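Local coordinates for inclusion membrane protein A (Chlamydia trachomatis, PDB 6E7E) that probably mediates homotypic fusion of chlamydial inclusions as a SNARE-like membrane protein, represented here by its soluble domain, at residues 4-7 with 8-11; 52-55 with 56-60; 97-100 with 101-105; 150-153 with 154-157. The protein carries 2 engineered substitutions. One frame throughout, in Å; residues are numbered along the deposited sequence.

Contact 1: 4-7 with 8-11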
loop_
_atom_site.group_PDB
_atom_site.type_symbol
_atom_site.label_atom_id
_atom_site.label_comp_id
_atom_site.label_asym_id
_atom_site.label_seq_id
_atom_site.Cartn_x
_atom_site.Cartn_y
_atom_site.Cartn_z
ATOM N N ASN A 4 -18.856 -16.713 3.829
ATOM C CA ASN A 4 -18.213 -15.958 2.750
ATOM C C ASN A 4 -18.844 -14.586 2.609
ATOM O O ASN A 4 -18.103 -13.681 2.268
ATOM C CB ASN A 4 -18.207 -16.714 1.422
ATOM C CG ASN A 4 -17.198 -17.833 1.436
ATOM O OD1 ASN A 4 -16.058 -17.647 1.865
ATOM N ND2 ASN A 4 -17.603 -18.990 0.954
ATOM N N LEU A 5 -20.120 -14.407 2.891
ATOM C CA LEU A 5 -20.716 -13.063 2.752
ATOM C C LEU A 5 -20.025 -12.117 3.744
ATOM O O LEU A 5 -19.744 -10.966 3.409
ATOM C CB LEU A 5 -22.210 -13.123 3.003
ATOM C CG LEU A 5 -22.908 -11.772 2.951
ATOM C CD1 LEU A 5 -22.658 -11.038 1.646
ATOM C CD2 LEU A 5 -24.394 -11.945 3.155
ATOM N N HIS A 6 -19.748 -12.581 4.960
ATOM C CA HIS A 6 -19.075 -11.748 5.983
ATOM C C HIS A 6 -17.633 -11.480 5.589
ATOM O O HIS A 6 -17.145 -10.353 5.795
ATOM C CB HIS A 6 -19.169 -12.358 7.380
ATOM C CG HIS A 6 -20.535 -12.235 7.942
ATOM N ND1 HIS A 6 -20.874 -11.247 8.851
ATOM C CD2 HIS A 6 -21.657 -12.935 7.685
ATOM C CE1 HIS A 6 -22.158 -11.349 9.137
ATOM N NE2 HIS A 6 -22.661 -12.387 8.436
ATOM N N LEU A 7 -16.961 -12.452 5.033
ATOM C CA LEU A 7 -15.588 -12.215 4.556
ATOM C C LEU A 7 -15.605 -11.245 3.381
ATOM O O LEU A 7 -14.693 -10.404 3.296
ATOM C CB LEU A 7 -14.932 -13.538 4.170
ATOM C CG LEU A 7 -14.686 -14.486 5.338
ATOM C CD1 LEU A 7 -14.037 -15.759 4.866
ATOM C CD2 LEU A 7 -13.809 -13.842 6.405
ATOM N N TYR A 8 -16.607 -11.320 2.504
ATOM C CA TYR A 8 -16.757 -10.317 1.424
ATOM C C TYR A 8 -16.910 -8.917 2.021
ATOM O O TYR A 8 -16.257 -7.974 1.555
ATOM C CB TYR A 8 -17.935 -10.697 0.530
ATOM C CG TYR A 8 -18.390 -9.605 -0.392
ATOM C CD1 TYR A 8 -17.694 -9.309 -1.550
ATOM C CD2 TYR A 8 -19.462 -8.800 -0.056
ATOM C CE1 TYR A 8 -18.084 -8.270 -2.381
ATOM C CE2 TYR A 8 -19.855 -7.756 -0.874
ATOM C CZ TYR A 8 -19.164 -7.483 -2.039
ATOM O OH TYR A 8 -19.542 -6.466 -2.867
ATOM N N GLN A 9 -17.740 -8.770 3.036
ATOM C CA GLN A 9 -17.942 -7.443 3.663
ATOM C C GLN A 9 -16.648 -6.975 4.335
ATOM O O GLN A 9 -16.330 -5.766 4.262
ATOM C CB GLN A 9 -19.100 -7.503 4.633
ATOM C CG GLN A 9 -20.419 -7.656 3.920
ATOM C CD GLN A 9 -21.561 -8.081 4.802
ATOM O OE1 GLN A 9 -21.440 -8.434 5.987
ATOM N NE2 GLN A 9 -22.713 -8.020 4.190
ATOM N N ASP A 10 -15.898 -7.867 4.964
ATOM C CA ASP A 10 -14.590 -7.488 5.566
ATOM C C ASP A 10 -13.640 -7.022 4.477
ATOM O O ASP A 10 -12.960 -6.022 4.635
ATOM C CB ASP A 10 -13.970 -8.685 6.282
ATOM C CG ASP A 10 -14.619 -9.097 7.569
ATOM O OD1 ASP A 10 -15.337 -8.278 8.126
ATOM O OD2 ASP A 10 -14.401 -10.268 7.963
ATOM N N LEU A 11 -13.598 -7.769 3.390
ATOM C CA LEU A 11 -12.696 -7.397 2.294
ATOM C C LEU A 11 -13.138 -6.076 1.672
ATOM O O LEU A 11 -12.281 -5.277 1.290
ATOM C CB LEU A 11 -12.638 -8.516 1.274
ATOM C CG LEU A 11 -11.624 -8.307 0.166
ATOM C CD1 LEU A 11 -10.189 -8.180 0.699
ATOM C CD2 LEU A 11 -11.720 -9.428 -0.835
HETATM O O HOH W 1 -18.939 -8.523 7.916
#
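The amide of Y8 donates to the carbonyl oxygen of N4, with Y8 N 2.8 Å from N4 O and an N-H...O angle of 160°. This is an i to i+4 bond in the opening turns of helix 4-38, the long first helix of an all-helical domain, and three more follow it, from Q9 to L5, from D10 to H6 and from L11 to L7. Above this backbone Q9 takes the central place. With CG beside its own backbone N (chi1 -70°) and the rest of the chain extended, it runs back over the turn and brings CG to 3.4 Å from L5 O. Its amide then lies side by side with the H6 ring, the two planes 67° apart, and OE1 sits 4.0 Å above one face of that imidazole, offset toward its rim. A water donates to Q9 OE1 at 3.2 Å and reaches H6 O and H6 ND1 only by weak bonds; two protons facing three acceptors are consistent with that weakness. The other branch of the glutamine amide, NE2, is 3.9 Å from L5 CD1. The same L5 methyl also approaches Y8, whose ring stacks on Y74 beyond the turn. L7 faces helix 87-107 through I90. D10 is held chiefly by the salt bridge from its OD1 to R13, with a long, weak ion pair from OD2 to K94. Within the turn, the aspartate and L7 cross at an angle, OD2 lying 3.9 Å from L7 CD2.

Contact 2: 52-55 with 56-60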
loop_
_atom_site.group_PDB
_atom_site.type_symbol
_atom_site.label_atom_id
_atom_site.label_comp_id
_atom_site.label_asym_id
_atom_site.label_seq_id
_atom_site.Cartn_x
_atom_site.Cartn_y
_atom_site.Cartn_z
ATOM N N ASP A 52 13.949 8.208 -2.268
ATOM C CA ASP A 52 13.578 6.832 -1.866
ATOM C C ASP A 52 12.081 6.725 -1.591
ATOM O O ASP A 52 11.464 5.699 -1.951
ATOM C CB ASP A 52 14.332 6.391 -0.609
ATOM C CG ASP A 52 15.812 6.187 -0.743
ATOM O OD1 ASP A 52 16.277 6.019 -1.882
ATOM O OD2 ASP A 52 16.460 6.180 0.313
ATOM N N PHE A 53 11.472 7.709 -0.952
ATOM C CA PHE A 53 10.006 7.662 -0.779
ATOM C C PHE A 53 9.324 7.695 -2.138
ATOM O O PHE A 53 8.352 6.970 -2.366
ATOM C CB PHE A 53 9.511 8.815 0.069
ATOM C CG PHE A 53 9.638 8.568 1.540
ATOM C CD1 PHE A 53 8.738 7.751 2.161
ATOM C CD2 PHE A 53 10.653 9.111 2.290
ATOM C CE1 PHE A 53 8.822 7.489 3.510
ATOM C CE2 PHE A 53 10.726 8.850 3.641
ATOM C CZ PHE A 53 9.799 8.057 4.258
ATOM N N TYR A 54 9.808 8.528 -3.043
ATOM C CA TYR A 54 9.202 8.620 -4.382
ATOM C C TYR A 54 9.226 7.232 -5.031
ATOM O O TYR A 54 8.227 6.743 -5.557
ATOM C CB TYR A 54 9.892 9.658 -5.259
ATOM C CG TYR A 54 9.127 9.817 -6.557
ATOM C CD1 TYR A 54 7.919 10.514 -6.572
ATOM C CD2 TYR A 54 9.515 9.196 -7.717
ATOM C CE1 TYR A 54 7.138 10.614 -7.710
ATOM C CE2 TYR A 54 8.765 9.302 -8.872
ATOM C CZ TYR A 54 7.572 10.003 -8.867
ATOM O OH TYR A 54 6.829 10.080 -10.005
ATOM N N SER A 55 10.382 6.599 -4.989
ATOM C CA SER A 55 10.623 5.308 -5.665
ATOM C C SER A 55 9.825 4.187 -4.997
ATOM O O SER A 55 9.212 3.361 -5.706
ATOM C CB SER A 55 12.105 5.017 -5.669
ATOM O OG SER A 55 12.795 5.929 -6.507
ATOM N N CYS A 56 9.819 4.105 -3.670
ATOM C CA CYS A 56 9.219 2.930 -3.014
ATOM C C CYS A 56 7.689 3.014 -3.104
ATOM O O CYS A 56 7.023 1.966 -3.006
ATOM C CB CYS A 56 9.749 2.723 -1.606
ATOM S SG CYS A 56 8.972 3.763 -0.374
ATOM N N LEU A 57 7.122 4.187 -3.344
ATOM C CA LEU A 57 5.651 4.356 -3.459
ATOM C C LEU A 57 5.173 4.215 -4.913
ATOM O O LEU A 57 3.958 4.119 -5.113
ATOM C CB LEU A 57 5.252 5.687 -2.829
ATOM C CG LEU A 57 5.504 5.765 -1.329
ATOM C CD1 LEU A 57 5.131 7.128 -0.790
ATOM C CD2 LEU A 57 4.731 4.695 -0.582
ATOM N N GLN A 58 6.085 4.089 -5.881
ATOM C CA GLN A 58 5.728 3.820 -7.291
ATOM C C GLN A 58 4.899 2.540 -7.368
ATOM O O GLN A 58 5.281 1.533 -6.756
ATOM C CB GLN A 58 6.968 3.655 -8.169
ATOM C CG GLN A 58 7.719 4.945 -8.448
ATOM C CD GLN A 58 8.892 4.754 -9.378
ATOM O OE1 GLN A 58 8.947 5.335 -10.455
ATOM N NE2 GLN A 58 9.844 3.935 -8.962
ATOM N N GLY A 59 3.790 2.607 -8.091
ATOM C CA GLY A 59 2.992 1.423 -8.413
ATOM C C GLY A 59 2.330 0.840 -7.179
ATOM O O GLY A 59 2.020 -0.366 -7.192
ATOM N N PHE A 60 2.052 1.643 -6.149
ATOM C CA PHE A 60 1.429 1.110 -4.920
ATOM C C PHE A 60 0.103 0.433 -5.280
ATOM O O PHE A 60 -0.157 -0.560 -4.671
ATOM C CB PHE A 60 1.284 2.173 -3.827
ATOM C CG PHE A 60 0.654 1.622 -2.575
ATOM C CD1 PHE A 60 1.376 0.872 -1.670
ATOM C CD2 PHE A 60 -0.701 1.701 -2.378
ATOM C CE1 PHE A 60 0.772 0.308 -0.557
ATOM C CE2 PHE A 60 -1.305 1.147 -1.262
ATOM C CZ PHE A 60 -0.570 0.445 -0.355
#
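Helix 44-57 gives way here to a type II β turn running from L57 to F60, and the change of backbone pattern can be read from the bonds. C56 N still donates to D52 O at 2.9 Å, an ordinary i to i+4 helical bond, whereas L57 N to F53 O is longer and more bent, with an N-H...O angle of 142°. At the next step Q58 N turns to S55 O, only three residues back, at 3.2 Å; it stands above that carbonyl's plane, 67° out of it and away from the lone pairs. S55 O also receives a weak bond from the side chain of Q58, whose NE2 lies 3.4 Å away, so main chain and amide of one glutamine converge on a single oxygen. CG of Q58, set beside the backbone N, heads back over the turn to 3.4 Å from Y54 O, and the extended chain carries the amide alongside S55. Y54 O has an outside donor as well, Q29 NE2 of helix 4-38. C56 places SG between its backbone N and carbonyl carbon (chi1 81°), which lays the sulfur over the preceding turn, 3.5 Å from D52 O. L57 meets F53 through CG, 3.3 Å from F53 O. Positive phi at G59 is what lets the turn close, and F60 N returns a weak bond to L57 O. Around this junction, F53 stacks on F32 of helix 4-38 and L57 packs on L138 and I142 of helix 125-165; D52 is salt-bridged through OD2 to R135 of that same helix.

Contact 3: 97-100 with 101-105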
loop_
_atom_site.group_PDB
_atom_site.type_symbol
_atom_site.label_atom_id
_atom_site.label_comp_id
_atom_site.label_asym_id
_atom_site.label_seq_id
_atom_site.Cartn_x
_atom_site.Cartn_y
_atom_site.Cartn_z
ATOM N N VAL A 97 -3.344 -3.007 6.626
ATOM C CA VAL A 97 -4.068 -1.739 6.411
ATOM C C VAL A 97 -3.850 -0.818 7.609
ATOM O O VAL A 97 -3.546 0.375 7.433
ATOM C CB VAL A 97 -5.550 -2.021 6.146
ATOM C CG1 VAL A 97 -6.375 -0.757 6.265
ATOM C CG2 VAL A 97 -5.746 -2.656 4.784
ATOM N N ALA A 98 -3.998 -1.336 8.816
ATOM C CA ALA A 98 -3.839 -0.492 10.018
ATOM C C ALA A 98 -2.414 0.053 10.094
ATOM O O ALA A 98 -2.227 1.229 10.444
ATOM C CB ALA A 98 -4.190 -1.275 11.242
ATOM N N SER A 99 -1.436 -0.778 9.816
ATOM C CA SER A 99 -0.033 -0.347 9.895
ATOM C C SER A 99 0.253 0.716 8.849
ATOM O O SER A 99 0.933 1.718 9.152
ATOM C CB SER A 99 0.853 -1.514 9.753
ATOM O OG SER A 99 2.187 -1.100 9.911
ATOM N N LEU A 100 -0.227 0.547 7.634
ATOM C CA LEU A 100 -0.019 1.559 6.580
ATOM C C LEU A 100 -0.676 2.882 6.969
ATOM O O LEU A 100 -0.082 3.930 6.724
ATOM C CB LEU A 100 -0.544 1.017 5.249
ATOM C CG LEU A 100 0.315 -0.078 4.639
ATOM C CD1 LEU A 100 -0.463 -0.814 3.552
ATOM C CD2 LEU A 100 1.619 0.470 4.080
ATOM N N ARG A 101 -1.870 2.823 7.536
ATOM C CA ARG A 101 -2.534 4.066 7.949
ATOM C C ARG A 101 -1.675 4.761 8.997
ATOM O O ARG A 101 -1.588 5.996 8.967
ATOM C CB ARG A 101 -3.913 3.744 8.503
ATOM C CG ARG A 101 -5.020 3.586 7.482
ATOM C CD ARG A 101 -6.384 3.730 8.123
ATOM N NE ARG A 101 -7.503 3.420 7.234
ATOM C CZ ARG A 101 -8.017 4.246 6.319
ATOM N NH1 ARG A 101 -7.492 5.444 6.120
ATOM N NH2 ARG A 101 -9.080 3.881 5.630
ATOM N N GLU A 102 -1.116 4.021 9.931
ATOM C CA GLU A 102 -0.287 4.663 10.976
ATOM C C GLU A 102 0.999 5.223 10.369
ATOM O O GLU A 102 1.420 6.321 10.787
ATOM C CB GLU A 102 -0.015 3.695 12.114
ATOM C CG GLU A 102 -1.230 3.451 12.986
ATOM C CD GLU A 102 -1.586 4.680 13.796
ATOM O OE1 GLU A 102 -0.914 4.916 14.812
ATOM O OE2 GLU A 102 -2.458 5.452 13.360
ATOM N N GLU A 103 1.625 4.539 9.411
ATOM C CA GLU A 103 2.818 5.115 8.747
ATOM C C GLU A 103 2.442 6.441 8.100
ATOM O O GLU A 103 3.207 7.410 8.204
ATOM C CB GLU A 103 3.393 4.178 7.705
ATOM C CG GLU A 103 3.988 2.898 8.261
ATOM C CD GLU A 103 5.114 3.039 9.277
ATOM O OE1 GLU A 103 5.817 4.060 9.284
ATOM O OE2 GLU A 103 5.325 2.082 10.039
ATOM N N ILE A 104 1.309 6.505 7.434
ATOM C CA ILE A 104 0.850 7.776 6.810
ATOM C C ILE A 104 0.691 8.836 7.888
ATOM O O ILE A 104 1.094 9.974 7.685
ATOM C CB ILE A 104 -0.462 7.575 6.029
ATOM C CG1 ILE A 104 -0.193 6.769 4.764
ATOM C CG2 ILE A 104 -1.138 8.907 5.714
ATOM C CD1 ILE A 104 -1.458 6.221 4.144
ATOM N N ARG A 105 0.084 8.482 8.998
ATOM C CA ARG A 105 -0.137 9.460 10.072
ATOM C C ARG A 105 1.206 10.063 10.477
ATOM O O ARG A 105 1.306 11.288 10.673
ATOM C CB ARG A 105 -0.867 8.804 11.241
ATOM C CG ARG A 105 -1.360 9.819 12.252
ATOM C CD ARG A 105 -2.266 9.233 13.304
ATOM N NE ARG A 105 -1.578 8.261 14.147
ATOM C CZ ARG A 105 -0.871 8.543 15.245
ATOM N NH1 ARG A 105 -0.718 9.791 15.652
ATOM N NH2 ARG A 105 -0.312 7.562 15.932
HETATM O O HOH W 2 3.099 1.201 11.398
#
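S99 and E103 meet twice, one helical turn apart. In the backbone, E103 N donates to S99 O at 2.9 Å; between the side chains a water accepts from S99 OG at 2.9 Å and donates to E103 OE2 at 2.8 Å. S99 OG and E103 OE2 themselves stay 4.5 Å apart, which makes the water the link. The glutamate chain bends at chi2 (-58°), and the fold in it carries the carboxylate back alongside the serine. S137 of helix 125-165 donates a further hydrogen bond to the same OE2, so that oxygen is shared between the water and a neighbouring helix. R101 starts in similar fashion, its CG 3.5 Å from V97 O, but then runs extended past the valine, with NE 4.4 Å from V97 CG1, to leave its guanidinium salt-bridged to E20 and hydrogen-bonded to S17 of helix 4-38. On the outer surface R105 grips E102 side-on: NH2 reaches OE1 at 2.9 Å and NE reaches OE2 at 3.0 Å, each acceptor on its syn side and the carboxylate at the edge of the guanidinium. L100 and I104 point apolar groups to helices 125-165 and 4-38 respectively. Apolar residues turned to neighbouring helices, with charged ones at the flanks and surface, are typical of an amphipathic member of a helical bundle.

Contact 4: 150-153 with 154-157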
loop_
_atom_site.group_PDB
_atom_site.type_symbol
_atom_site.label_atom_id
_atom_site.label_comp_id
_atom_site.label_asym_id
_atom_site.label_seq_id
_atom_site.Cartn_x
_atom_site.Cartn_y
_atom_site.Cartn_z
ATOM N N LYS A 150 -0.008 -10.579 -4.730
ATOM C CA LYS A 150 0.457 -11.253 -5.948
ATOM C C LYS A 150 0.017 -12.714 -5.942
ATOM O O LYS A 150 -0.360 -13.252 -6.988
ATOM C CB LYS A 150 1.971 -11.147 -6.049
ATOM C CG LYS A 150 2.415 -9.801 -6.587
ATOM C CD LYS A 150 2.485 -9.736 -8.096
ATOM C CE LYS A 150 2.919 -8.373 -8.593
ATOM N NZ LYS A 150 2.915 -8.308 -10.071
ATOM N N THR A 151 0.069 -13.357 -4.786
ATOM C CA THR A 151 -0.407 -14.737 -4.656
ATOM C C THR A 151 -1.877 -14.799 -5.099
ATOM O O THR A 151 -2.258 -15.650 -5.911
ATOM C CB THR A 151 -0.196 -15.240 -3.231
ATOM O OG1 THR A 151 1.200 -15.334 -2.984
ATOM C CG2 THR A 151 -0.835 -16.586 -3.019
ATOM N N LEU A 152 -2.696 -13.913 -4.543
ATOM C CA LEU A 152 -4.123 -13.896 -4.893
ATOM C C LEU A 152 -4.326 -13.605 -6.364
ATOM O O LEU A 152 -5.182 -14.298 -6.981
ATOM C CB LEU A 152 -4.823 -12.831 -4.083
ATOM C CG LEU A 152 -5.579 -13.285 -2.868
ATOM C CD1 LEU A 152 -6.176 -12.052 -2.236
ATOM C CD2 LEU A 152 -6.653 -14.318 -3.206
ATOM N N THR A 153 -3.588 -12.695 -6.960
ATOM C CA THR A 153 -3.756 -12.398 -8.387
ATOM C C THR A 153 -3.524 -13.690 -9.150
ATOM O O THR A 153 -4.280 -13.955 -10.081
ATOM C CB THR A 153 -2.791 -11.285 -8.804
ATOM O OG1 THR A 153 -3.255 -10.063 -8.246
ATOM C CG2 THR A 153 -2.657 -11.188 -10.311
ATOM N N SER A 154 -2.482 -14.438 -8.806
ATOM C CA SER A 154 -2.146 -15.652 -9.568
ATOM C C SER A 154 -3.293 -16.650 -9.455
ATOM O O SER A 154 -3.685 -17.310 -10.445
ATOM C CB SER A 154 -0.868 -16.283 -9.072
ATOM O OG SER A 154 0.268 -15.446 -9.310
ATOM N N GLN A 155 -3.800 -16.841 -8.256
ATOM C CA GLN A 155 -4.863 -17.829 -7.999
ATOM C C GLN A 155 -6.162 -17.452 -8.712
ATOM O O GLN A 155 -6.839 -18.322 -9.294
ATOM C CB GLN A 155 -5.076 -17.976 -6.505
ATOM C CG GLN A 155 -3.888 -18.563 -5.781
ATOM C CD GLN A 155 -3.953 -18.332 -4.298
ATOM O OE1 GLN A 155 -4.467 -17.301 -3.829
ATOM N NE2 GLN A 155 -3.320 -19.248 -3.570
ATOM N N ILE A 156 -6.554 -16.199 -8.587
ATOM C CA ILE A 156 -7.785 -15.724 -9.250
ATOM C C ILE A 156 -7.627 -15.858 -10.758
ATOM O O ILE A 156 -8.589 -16.272 -11.414
ATOM C CB ILE A 156 -8.079 -14.262 -8.867
ATOM C CG1 ILE A 156 -8.368 -14.136 -7.381
ATOM C CG2 ILE A 156 -9.204 -13.706 -9.714
ATOM C CD1 ILE A 156 -8.337 -12.731 -6.905
ATOM N N ALA A 157 -6.492 -15.438 -11.312
ATOM C CA ALA A 157 -6.328 -15.442 -12.772
ATOM C C ALA A 157 -6.508 -16.878 -13.271
ATOM O O ALA A 157 -7.165 -17.086 -14.292
ATOM C CB ALA A 157 -4.981 -14.898 -13.170
#
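K150 O receives two bonds from S154 one turn on in helix 125-165, the longest helix of this all-helical domain. S154 N lies 3.0 Å from it and S154 OG 3.3 Å, the two donors approaching from opposite faces of the carbonyl plane. OG beside its own backbone N (chi1 -66°) puts the hydroxyl over the preceding turn, within bonding distance of K150 O. The other backbone bonds are single. I156 N to L152 O, at 2.8 Å, is nearly linear, with an N-H...O angle of 174°, and the donor comes in almost straight ahead of the carbonyl; Q155 N meets T151 O within the carbonyl plane.

Contacts between polar and apolar groups centre on Q155. Its chain, extended beyond CG, lies side by side with T151, pointing the same way, and its amide rests on the threonine methyl, with NE2 3.7 Å from T151 CG2. OE1 of Q155 touches both neighbours, 3.8 Å from T151 CG2 and 3.6 Å from L152 CA. The hydroxyl of T151 is engaged behind, donating to Q147 O.

Apolar packing joins L152 to I156, where CD2 of the leucine and CD1 of the isoleucine are 4.4 Å apart. Both side chains face helix 65-73, L152 on F67 and I156 on L70, while I156 also touches L84 in the loop beyond. The isoleucine sits tightly on the backbone it follows: its CG1 lies only 3.2 Å from L152 O.

In the fold
All four contacts are local and partly buried: contact 3 most so, with four of eight touching residues buried against two in each of the others, and contact 4 most exposed, with three. The centres of contacts 2 and 3 lie about 10 and 9 Å from the chain's centre, and the two touch, F60 CZ meeting L100 CD1 at 4.1 Å. The centres of contacts 1 and 4 lie farther out, about 20 and 17 Å, and both turn apolar residues to helix 65-73. Ion pairs to other helices secure contacts 2 and 3; contact 4 combines hydroxyl and amide groups with leucine and isoleucine facing that helix, contact 1 a glutamine, a water and a nearby arginine. Contact 2 alone leaves the helix.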